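Local coordinates for protein ComZ (Thermus thermophilus, PDB 6QVI) that probably acts as a DNA receptor at the tip of a competence pilus, joining a beta-solenoid domain to a pseudopilin-like domain, at residues T13-F18 and S116-A121; A20-L25 and L110-S116; I174-F180 and I219-T225; L283-C288 and A506-R512. All coordinates share one frame; numbering follows the deposited sequence.

Contact 1 of 4, residues T13-F18 and S116-A121; sequences TSVQAF and SGGAKA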
# COMPACT_ATOMS: atom_id res chain seq x y z
N THR A 13 12.66 -21.27 -47.36
CA THR A 13 11.21 -21.08 -47.25
C THR A 13 10.72 -21.23 -45.80
O THR A 13 10.05 -20.34 -45.26
CB THR A 13 10.48 -22.11 -48.13
OG1 THR A 13 11.05 -22.13 -49.45
CG2 THR A 13 8.96 -21.85 -48.16
N SER A 14 11.04 -22.37 -45.18
CA SER A 14 10.54 -22.61 -43.84
C SER A 14 11.14 -21.61 -42.87
O SER A 14 10.44 -21.06 -42.01
CB SER A 14 10.80 -24.07 -43.45
OG SER A 14 12.19 -24.37 -43.39
N VAL A 15 12.43 -21.29 -43.04
CA VAL A 15 13.07 -20.32 -42.18
C VAL A 15 12.31 -18.99 -42.26
O VAL A 15 12.10 -18.33 -41.23
CB VAL A 15 14.56 -20.19 -42.51
CG1 VAL A 15 15.15 -19.01 -41.79
CG2 VAL A 15 15.30 -21.41 -42.01
N GLN A 16 11.85 -18.60 -43.45
CA GLN A 16 11.08 -17.36 -43.47
C GLN A 16 9.72 -17.53 -42.80
O GLN A 16 9.17 -16.56 -42.27
CB GLN A 16 10.89 -16.84 -44.93
CG GLN A 16 12.15 -16.76 -45.79
CD GLN A 16 11.85 -16.53 -47.31
OE1 GLN A 16 12.50 -15.70 -47.95
NE2 GLN A 16 10.83 -17.21 -47.84
N ALA A 17 9.21 -18.74 -42.73
CA ALA A 17 7.94 -18.90 -42.05
C ALA A 17 8.13 -18.79 -40.55
O ALA A 17 7.41 -18.06 -39.84
CB ALA A 17 7.31 -20.26 -42.42
N PHE A 18 9.21 -19.42 -40.07
CA PHE A 18 9.63 -19.29 -38.69
C PHE A 18 9.87 -17.83 -38.32
O PHE A 18 9.36 -17.36 -37.30
CB PHE A 18 10.87 -20.13 -38.50
CG PHE A 18 10.57 -21.54 -38.15
CD1 PHE A 18 9.47 -21.85 -37.36
CD2 PHE A 18 11.34 -22.58 -38.67
CE1 PHE A 18 9.18 -23.15 -37.05
CE2 PHE A 18 11.04 -23.89 -38.37
CZ PHE A 18 9.96 -24.18 -37.55
N SER A 116 4.51 -17.36 -44.50
CA SER A 116 5.38 -16.63 -45.39
C SER A 116 5.64 -17.39 -46.66
O SER A 116 6.42 -18.30 -46.65
CB SER A 116 6.70 -16.32 -44.71
OG SER A 116 7.74 -16.18 -45.65
N GLY A 117 5.01 -16.99 -47.76
CA GLY A 117 5.24 -17.67 -49.00
C GLY A 117 4.83 -19.12 -48.97
O GLY A 117 5.66 -20.01 -49.17
N GLY A 118 3.56 -19.38 -48.66
CA GLY A 118 3.05 -20.74 -48.69
C GLY A 118 3.67 -21.69 -47.68
O GLY A 118 3.54 -22.90 -47.83
N ALA A 119 4.37 -21.17 -46.68
CA ALA A 119 4.87 -21.95 -45.56
C ALA A 119 4.28 -21.37 -44.28
O ALA A 119 4.24 -20.14 -44.09
CB ALA A 119 6.41 -21.95 -45.49
N LYS A 120 3.83 -22.25 -43.42
CA LYS A 120 3.15 -21.85 -42.21
C LYS A 120 3.90 -22.46 -41.03
O LYS A 120 4.27 -23.65 -41.06
CB LYS A 120 1.68 -22.29 -42.27
CG LYS A 120 0.80 -21.83 -41.12
CD LYS A 120 -0.68 -22.24 -41.32
CE LYS A 120 -1.51 -21.91 -40.07
NZ LYS A 120 -2.94 -22.39 -40.08
N ALA A 121 4.17 -21.62 -40.03
CA ALA A 121 4.85 -22.00 -38.80
C ALA A 121 4.12 -21.40 -37.61
O ALA A 121 3.53 -20.31 -37.67
CB ALA A 121 6.31 -21.54 -38.77
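Small methyl groups make most of this contact, with Ala17 of the helix at its centre. Ala17 CB lies 3.6 Å from Ala119 CB and 4.0 Å from Ala121 CB, so one alanine meets two residues that both turn their CB toward the helix, while Lys120 between them points away. One helical turn earlier Thr13 adds a branch: CG2 stands opposite its backbone N and next to its carbonyl carbon (chi1 -49°, measured to OG1), which brings this methyl within 3.7 Å of Ala119 CB. One residue after Ala17, the CB of Phe18 points away from the turn, but the end of its side chain comes back and places CD1 3.5 Å from Ala121 CB. The methyl meets the ring obliquely, and Leu527 and Arg525 of strand 517-529 also touch the Phe18 side chain. The packing joins the first turns of helix 12-40 to the turn that leads from strand 107-115 into strand 120-130. A long N-terminal helix laid on an antiparallel sheet is the layout of pilins, consistent with the pseudopilin-like domain of ComZ. Polar groups approach beside the methyl cluster. Ser116 CB lies 3.5 Å from Gln16 O, and Ser116 OG is 3.3 Å from Gln16 CB, an approach to a carbon and not a bond. The hydroxyl has a weak hydrogen bond to Val91 O instead. Within the turn, Ser116 N donates to Ala119 O at 2.8 Å, which closes the turn through Gly117 and Gly118. That same carbonyl oxygen, Ala119 O, is 3.5 Å from Ala17 CB.

Contact 2 of 4, residues A20-L25 and L110-S116; sequences AAEAGL and LVSEGTS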
# COMPACT_ATOMS: atom_id res chain seq x y z
N ALA A 20 8.63 -15.27 -39.50
CA ALA A 20 7.41 -14.55 -39.46
C ALA A 20 6.76 -14.78 -38.14
O ALA A 20 6.28 -13.88 -37.54
CB ALA A 20 6.51 -15.01 -40.56
N ALA A 21 6.72 -16.01 -37.70
CA ALA A 21 6.07 -16.30 -36.45
C ALA A 21 6.85 -15.73 -35.29
O ALA A 21 6.29 -15.13 -34.41
CB ALA A 21 5.92 -17.78 -36.29
N GLU A 22 8.14 -15.92 -35.32
CA GLU A 22 9.01 -15.44 -34.26
C GLU A 22 9.00 -13.92 -34.18
O GLU A 22 9.26 -13.34 -33.12
CB GLU A 22 10.44 -15.88 -34.52
CG GLU A 22 10.83 -17.19 -33.93
CD GLU A 22 11.20 -17.07 -32.48
OE1 GLU A 22 10.86 -17.99 -31.70
OE2 GLU A 22 11.84 -16.05 -32.11
N ALA A 23 8.65 -13.25 -35.28
CA ALA A 23 8.42 -11.83 -35.22
C ALA A 23 7.23 -11.52 -34.33
O ALA A 23 7.25 -10.55 -33.55
CB ALA A 23 8.22 -11.25 -36.62
N GLY A 24 6.17 -12.31 -34.46
CA GLY A 24 4.98 -12.03 -33.67
C GLY A 24 5.19 -12.34 -32.20
O GLY A 24 4.83 -11.55 -31.33
N LEU A 25 5.77 -13.51 -31.91
CA LEU A 25 5.96 -13.92 -30.53
C LEU A 25 6.80 -12.93 -29.76
O LEU A 25 6.46 -12.58 -28.63
CB LEU A 25 6.61 -15.28 -30.46
CG LEU A 25 6.57 -15.76 -29.01
CD1 LEU A 25 5.22 -16.36 -28.70
CD2 LEU A 25 7.66 -16.77 -28.75
N LEU A 110 1.22 -17.45 -24.94
CA LEU A 110 1.26 -16.54 -26.09
C LEU A 110 1.53 -17.37 -27.36
O LEU A 110 2.49 -18.15 -27.39
CB LEU A 110 2.34 -15.49 -25.90
CG LEU A 110 2.43 -14.35 -26.92
CD1 LEU A 110 1.10 -13.61 -27.23
CD2 LEU A 110 3.55 -13.41 -26.55
N VAL A 111 0.67 -17.25 -28.37
CA VAL A 111 0.78 -18.05 -29.60
C VAL A 111 0.79 -17.13 -30.82
O VAL A 111 -0.12 -16.30 -30.98
CB VAL A 111 -0.35 -19.09 -29.72
CG1 VAL A 111 -0.53 -19.55 -31.12
CG2 VAL A 111 -0.05 -20.28 -28.90
N SER A 112 1.76 -17.32 -31.68
CA SER A 112 1.88 -16.57 -32.88
C SER A 112 1.99 -17.48 -34.09
O SER A 112 3.00 -18.06 -34.30
CB SER A 112 3.12 -15.70 -32.76
OG SER A 112 3.84 -15.61 -33.95
N GLU A 113 0.93 -17.59 -34.87
CA GLU A 113 0.91 -18.39 -36.08
C GLU A 113 1.42 -17.56 -37.22
O GLU A 113 0.81 -16.62 -37.56
CB GLU A 113 -0.51 -18.75 -36.43
CG GLU A 113 -1.17 -19.76 -35.52
CD GLU A 113 -2.64 -19.95 -35.80
OE1 GLU A 113 -3.44 -19.97 -34.85
OE2 GLU A 113 -3.01 -20.09 -36.97
N GLY A 114 2.52 -17.92 -37.84
CA GLY A 114 3.04 -17.14 -38.94
C GLY A 114 3.01 -17.81 -40.29
O GLY A 114 2.96 -19.00 -40.38
N THR A 115 2.96 -17.02 -41.35
CA THR A 115 2.96 -17.56 -42.69
C THR A 115 3.83 -16.74 -43.56
O THR A 115 3.86 -15.57 -43.41
CB THR A 115 1.61 -17.52 -43.39
OG1 THR A 115 1.27 -16.17 -43.62
CG2 THR A 115 0.54 -18.15 -42.59
N SER A 116 4.51 -17.36 -44.50
CA SER A 116 5.38 -16.63 -45.39
C SER A 116 5.64 -17.39 -46.66
O SER A 116 6.42 -18.30 -46.65
CB SER A 116 6.70 -16.32 -44.71
OG SER A 116 7.74 -16.18 -45.65
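In the helix-on-sheet layer of the pseudopilin-like domain, Ala21 and Ser112 join helix 12-40 to strand 107-115. The hydroxyl of Ser112 donates to the main-chain oxygen of Ala21, with Ser112 OG 2.5 Å from Ala21 O; at this resolution the length itself should not be pressed. The donor stands off the C=O axis, at a C=O...OG angle of 119°, and is tilted 22° from the carbonyl plane. Ala21 O also accepts the helical bond from Leu25 N, and one buried carbonyl oxygen is thus held by two donors. Helix and strand run nearly antiparallel, their segment axes at 150° and 6.6 Å apart at the nearest point. The close approach falls at small residues: Ala21 and Gly114 bring their CA atoms to 4.0 Å, and Ala21 CB sits 3.5 Å from Ser112 O. Gly24 lies near the same serine. As in pilins, the helix packs against one face of the antiparallel sheet, and the strand residues alternate accordingly. Leu110 and Ser112 turn to the helix, whereas Val111 and Glu113 turn away from it. At the Leu110 end of the strand segment the two leucines meet. Leu25 holds CG anti to its N and brings CD1 to 3.9 Å from Leu110 CG, with Leu110 O at 3.5 Å from the same methyl. Strand 120-130 continues the floor under the helix through Val123, which touches both Ala21 and Leu25. Beyond Gly114, Ala20 CB comes to 3.9 Å from Thr115 O.

Contact 3 of 4, residues I174-F180 and I219-T225; sequences IEANGNF and ISVGGST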
# COMPACT_ATOMS: atom_id res chain seq x y z
N ILE A 174 -13.95 -10.10 13.25
CA ILE A 174 -14.78 -8.91 13.07
C ILE A 174 -16.19 -9.36 13.37
O ILE A 174 -16.75 -10.15 12.62
CB ILE A 174 -14.68 -8.35 11.65
CG1 ILE A 174 -13.27 -7.83 11.35
CG2 ILE A 174 -15.73 -7.27 11.43
CD1 ILE A 174 -13.09 -7.35 9.92
N GLU A 175 -16.73 -8.99 14.53
CA GLU A 175 -18.12 -9.27 14.89
C GLU A 175 -18.90 -7.96 14.84
O GLU A 175 -19.27 -7.39 15.86
CB GLU A 175 -18.24 -9.94 16.28
CG GLU A 175 -17.50 -11.26 16.45
CD GLU A 175 -18.24 -12.26 17.35
OE1 GLU A 175 -19.49 -12.32 17.31
OE2 GLU A 175 -17.56 -12.99 18.11
N ALA A 176 -19.09 -7.44 13.63
CA ALA A 176 -19.74 -6.15 13.45
C ALA A 176 -21.24 -6.40 13.31
O ALA A 176 -21.67 -7.17 12.44
CB ALA A 176 -19.20 -5.41 12.23
N ASN A 177 -22.03 -5.74 14.16
CA ASN A 177 -23.48 -5.89 14.17
C ASN A 177 -24.10 -4.50 14.28
O ASN A 177 -24.81 -4.18 15.22
CB ASN A 177 -23.90 -6.78 15.35
CG ASN A 177 -23.18 -8.13 15.35
OD1 ASN A 177 -23.03 -8.77 14.32
ND2 ASN A 177 -22.72 -8.55 16.54
N GLY A 178 -23.85 -3.66 13.28
CA GLY A 178 -23.96 -2.23 13.42
C GLY A 178 -22.58 -1.62 13.58
O GLY A 178 -21.56 -2.26 13.32
N ASN A 179 -22.56 -0.36 14.01
CA ASN A 179 -21.37 0.32 14.53
C ASN A 179 -20.14 0.20 13.61
O ASN A 179 -19.00 0.37 14.06
CB ASN A 179 -21.03 -0.18 15.95
CG ASN A 179 -21.02 -1.72 16.06
OD1 ASN A 179 -22.05 -2.35 16.36
ND2 ASN A 179 -19.85 -2.32 15.84
N PHE A 180 -20.33 -0.07 12.32
CA PHE A 180 -19.22 -0.32 11.41
C PHE A 180 -19.70 -0.09 9.98
O PHE A 180 -20.68 -0.70 9.54
CB PHE A 180 -18.73 -1.77 11.60
CG PHE A 180 -17.57 -2.17 10.74
CD1 PHE A 180 -17.71 -2.45 9.39
CD2 PHE A 180 -16.31 -2.32 11.31
CE1 PHE A 180 -16.60 -2.85 8.62
CE2 PHE A 180 -15.23 -2.71 10.56
CZ PHE A 180 -15.37 -2.99 9.20
N ILE A 219 -15.70 -13.96 10.06
CA ILE A 219 -16.28 -12.66 10.36
C ILE A 219 -17.79 -12.81 10.39
O ILE A 219 -18.37 -13.65 9.69
CB ILE A 219 -15.92 -11.56 9.34
CG1 ILE A 219 -16.60 -11.80 7.99
CG2 ILE A 219 -14.42 -11.43 9.17
CD1 ILE A 219 -16.83 -10.55 7.22
N SER A 220 -18.42 -12.01 11.24
CA SER A 220 -19.87 -11.97 11.37
C SER A 220 -20.34 -10.57 11.04
O SER A 220 -19.68 -9.59 11.37
CB SER A 220 -20.33 -12.37 12.79
OG SER A 220 -21.70 -12.76 12.81
N VAL A 221 -21.48 -10.47 10.37
CA VAL A 221 -22.00 -9.17 9.95
C VAL A 221 -23.48 -9.11 10.31
O VAL A 221 -24.30 -9.87 9.75
CB VAL A 221 -21.75 -8.93 8.46
CG1 VAL A 221 -22.69 -7.86 7.94
CG2 VAL A 221 -20.32 -8.52 8.24
N GLY A 222 -23.83 -8.22 11.24
CA GLY A 222 -25.20 -8.04 11.69
C GLY A 222 -25.84 -6.80 11.10
O GLY A 222 -25.28 -6.11 10.24
N GLY A 223 -27.05 -6.51 11.58
CA GLY A 223 -27.86 -5.48 10.97
C GLY A 223 -27.23 -4.10 11.08
O GLY A 223 -26.59 -3.76 12.08
N SER A 224 -27.46 -3.29 10.04
CA SER A 224 -27.05 -1.89 9.83
C SER A 224 -25.55 -1.74 9.57
O SER A 224 -25.09 -0.64 9.23
CB SER A 224 -27.46 -0.96 10.99
OG SER A 224 -26.65 -1.15 12.13
N THR A 225 -24.78 -2.82 9.63
CA THR A 225 -23.40 -2.80 9.18
C THR A 225 -23.40 -2.59 7.67
O THR A 225 -24.36 -2.93 6.98
CB THR A 225 -22.73 -4.12 9.56
OG1 THR A 225 -22.55 -4.16 10.97
CG2 THR A 225 -21.36 -4.30 8.89
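Strands 174-176 and 219-221 run parallel, 8° apart in direction with axes 4.8 Å apart, and pair Glu175 with Ser220 and Ala176 with Val221. Ser220 sits on the same face as Glu175, while Ala176 and Val221 share the other. Three backbone bonds make the ladder: Ser220 N donates to Ile174 O, Ala176 N to Ser220 O, and Gly222 N to Ala176 O, the last at 2.7 Å. Strand 246-247 extends this parallel sheet on the far side of 218-221, the stacking of successive coils expected of a beta-solenoid. Among side chains, Ile174 CB and Ile219 CG2 pack at 4.0 Å, and both isoleucines also touch Leu212.

Past the strands the pairing goes over to a side chain. Thr225 closes a type II turn that begins at Gly222, and its OG1 accepts from Gly178 N at 2.7 Å. The torsion suits this: OG1 lies anti to the carbonyl carbon (chi1 -71°), which leaves CG2 opposite the backbone N and near Phe180, whose CD1 is 4.1 Å from that methyl. Ala176 CB lies 3.8 Å from Thr225 OG1, beside the hydroxyl. In the turn itself Ser224 OG donates to Gly223 O at 2.6 Å. The Thr225 hydroxyl therefore bridges the gap between the bond from Gly222 N to Ala176 O and the backbone pairing taken up again at Phe180 with Gln226; it gives the amide of buried Gly178 an acceptor, while its methyl lies obliquely beside the Phe180 ring.

Contact 4 of 4, residues L283-C288 and A506-R512; sequences LDSDAC and ALLPSLR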
# COMPACT_ATOMS: atom_id res chain seq x y z
N LEU A 283 12.00 -6.37 6.68
CA LEU A 283 10.92 -5.69 5.98
C LEU A 283 11.40 -5.54 4.55
O LEU A 283 12.30 -4.75 4.26
CB LEU A 283 10.66 -4.33 6.62
CG LEU A 283 9.71 -3.37 5.91
CD1 LEU A 283 8.25 -3.78 6.21
CD2 LEU A 283 9.99 -1.92 6.31
N ASP A 284 10.81 -6.27 3.63
CA ASP A 284 11.44 -6.24 2.33
C ASP A 284 10.73 -5.08 1.62
O ASP A 284 9.54 -5.17 1.27
CB ASP A 284 11.30 -7.56 1.57
CG ASP A 284 11.96 -7.51 0.22
OD1 ASP A 284 13.21 -7.46 0.23
OD2 ASP A 284 11.27 -7.40 -0.83
N SER A 285 11.46 -3.99 1.44
CA SER A 285 10.96 -2.76 0.86
C SER A 285 12.13 -2.14 0.15
O SER A 285 13.30 -2.47 0.43
CB SER A 285 10.48 -1.81 1.94
OG SER A 285 11.61 -1.17 2.53
N ASP A 286 11.85 -1.16 -0.71
CA ASP A 286 12.94 -0.62 -1.52
C ASP A 286 14.02 -0.01 -0.65
O ASP A 286 15.20 -0.08 -1.01
CB ASP A 286 12.43 0.41 -2.53
CG ASP A 286 11.63 -0.22 -3.67
OD1 ASP A 286 11.90 -1.39 -4.03
OD2 ASP A 286 10.71 0.45 -4.20
N ALA A 287 13.66 0.49 0.54
CA ALA A 287 14.67 1.11 1.38
C ALA A 287 15.22 0.16 2.42
O ALA A 287 16.37 0.33 2.83
CB ALA A 287 14.10 2.35 2.09
N CYS A 288 14.49 -0.87 2.82
CA CYS A 288 14.91 -1.66 3.97
C CYS A 288 15.22 -3.12 3.69
O CYS A 288 15.58 -3.84 4.63
CB CYS A 288 13.82 -1.57 5.05
SG CYS A 288 13.70 0.07 5.81
N ALA A 506 9.89 6.67 2.71
CA ALA A 506 10.70 5.48 2.44
C ALA A 506 10.71 4.52 3.63
O ALA A 506 10.78 3.29 3.44
CB ALA A 506 12.13 5.89 2.07
N LEU A 507 10.69 5.04 4.87
CA LEU A 507 10.91 4.07 5.94
C LEU A 507 9.62 3.48 6.50
O LEU A 507 9.66 2.74 7.49
CB LEU A 507 11.77 4.68 7.05
CG LEU A 507 13.14 5.23 6.61
CD1 LEU A 507 13.74 5.94 7.85
CD2 LEU A 507 14.11 4.23 5.98
N LEU A 508 8.54 3.63 5.79
CA LEU A 508 7.28 2.98 6.11
C LEU A 508 7.20 1.63 5.38
O LEU A 508 7.97 1.38 4.46
CB LEU A 508 6.13 3.88 5.67
CG LEU A 508 5.54 4.90 6.63
CD1 LEU A 508 4.51 4.25 7.55
CD2 LEU A 508 6.65 5.53 7.43
N PRO A 509 6.34 0.72 5.82
CA PRO A 509 6.20 -0.56 5.10
C PRO A 509 5.49 -0.36 3.75
O PRO A 509 4.59 0.47 3.63
CB PRO A 509 5.36 -1.41 6.05
CG PRO A 509 5.47 -0.74 7.38
CD PRO A 509 5.60 0.72 7.09
N SER A 510 5.91 -1.12 2.74
CA SER A 510 5.15 -1.18 1.48
C SER A 510 4.67 -2.63 1.29
O SER A 510 5.34 -3.44 0.65
CB SER A 510 5.98 -0.65 0.27
OG SER A 510 6.72 -1.68 -0.37
N LEU A 511 3.48 -2.91 1.80
CA LEU A 511 2.92 -4.25 1.86
C LEU A 511 2.42 -4.71 0.49
O LEU A 511 1.60 -4.03 -0.14
CB LEU A 511 1.76 -4.27 2.85
CG LEU A 511 2.06 -3.70 4.25
CD1 LEU A 511 0.86 -3.68 5.21
CD2 LEU A 511 3.19 -4.55 4.86
N ARG A 512 2.84 -5.92 0.09
CA ARG A 512 2.54 -6.47 -1.23
C ARG A 512 1.62 -7.68 -1.09
O ARG A 512 1.82 -8.53 -0.21
CB ARG A 512 3.82 -6.92 -1.97
CG ARG A 512 4.73 -5.81 -2.47
CD ARG A 512 6.05 -6.37 -3.06
NE ARG A 512 7.18 -5.47 -2.78
CZ ARG A 512 8.29 -5.36 -3.52
NH1 ARG A 512 8.46 -6.11 -4.61
NH2 ARG A 512 9.25 -4.50 -3.16
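Leu283 and Pro509 meet where a loop shaped by an ST motif at Ser285, beside helix 294-301, lies against a second irregular loop, which is on the way from strand 491-496 back to strand 517-529 of the pilin-like sheet. Leu283 carries CG anti to its N (chi1 171°), which sends CD1 across to 3.7 Å from Pro509 CB. Trp294 of helix 294-301 touches both residues. At the other end Ala287 points at the second loop, its CB 3.7 Å from Ala506 O, and Leu507 CD2 reaches back to Cys288 SG at 4.2 Å. That sulfur forms a disulfide with Cys297, which ties this loop to helix 294-301.

Arg512 has a different relation to two nearby carboxylates. Asp284 OD2 and Asp286 OD1 each lie 4.2 Å from Arg512 NH2, too far for salt bridges. Asp284 OD2 stands over one face of the guanidinium, offset toward its rim and well out of its plane, so its attraction is one of charge alone. The Asp286 carboxylate is turned 70° to the guanidinium plane, and its OD2 has a long, weak ion pair with Lys501. Between the two acids, Ser285 OG accepts from Cys288 N at 2.9 Å.

How the contacts relate
The four contacts divide between two parts of an elongated chain. Contacts 1 and 2 lie at the pilin-like end, centres 10 Å apart: both use helix 12-40, they share Ser116, and their strands 107-115 and 120-130 are sheet neighbours, with a probable hydrogen bond from Gly114 N to Ala121 O. In sequence, contact 2 falls within the span enclosed by contact 1. Contact 3 follows and then contact 4, contact 3 in the solenoid and contact 4 in loops beside it, with centres 33 Å apart. Contact 3 is the farther from contact 1, about 65 Å between centres. Contact 4 precedes strand 517-529, which rejoins the sheet of contacts 1 and 2, so the solenoid is inserted between strands of the pilin-like domain.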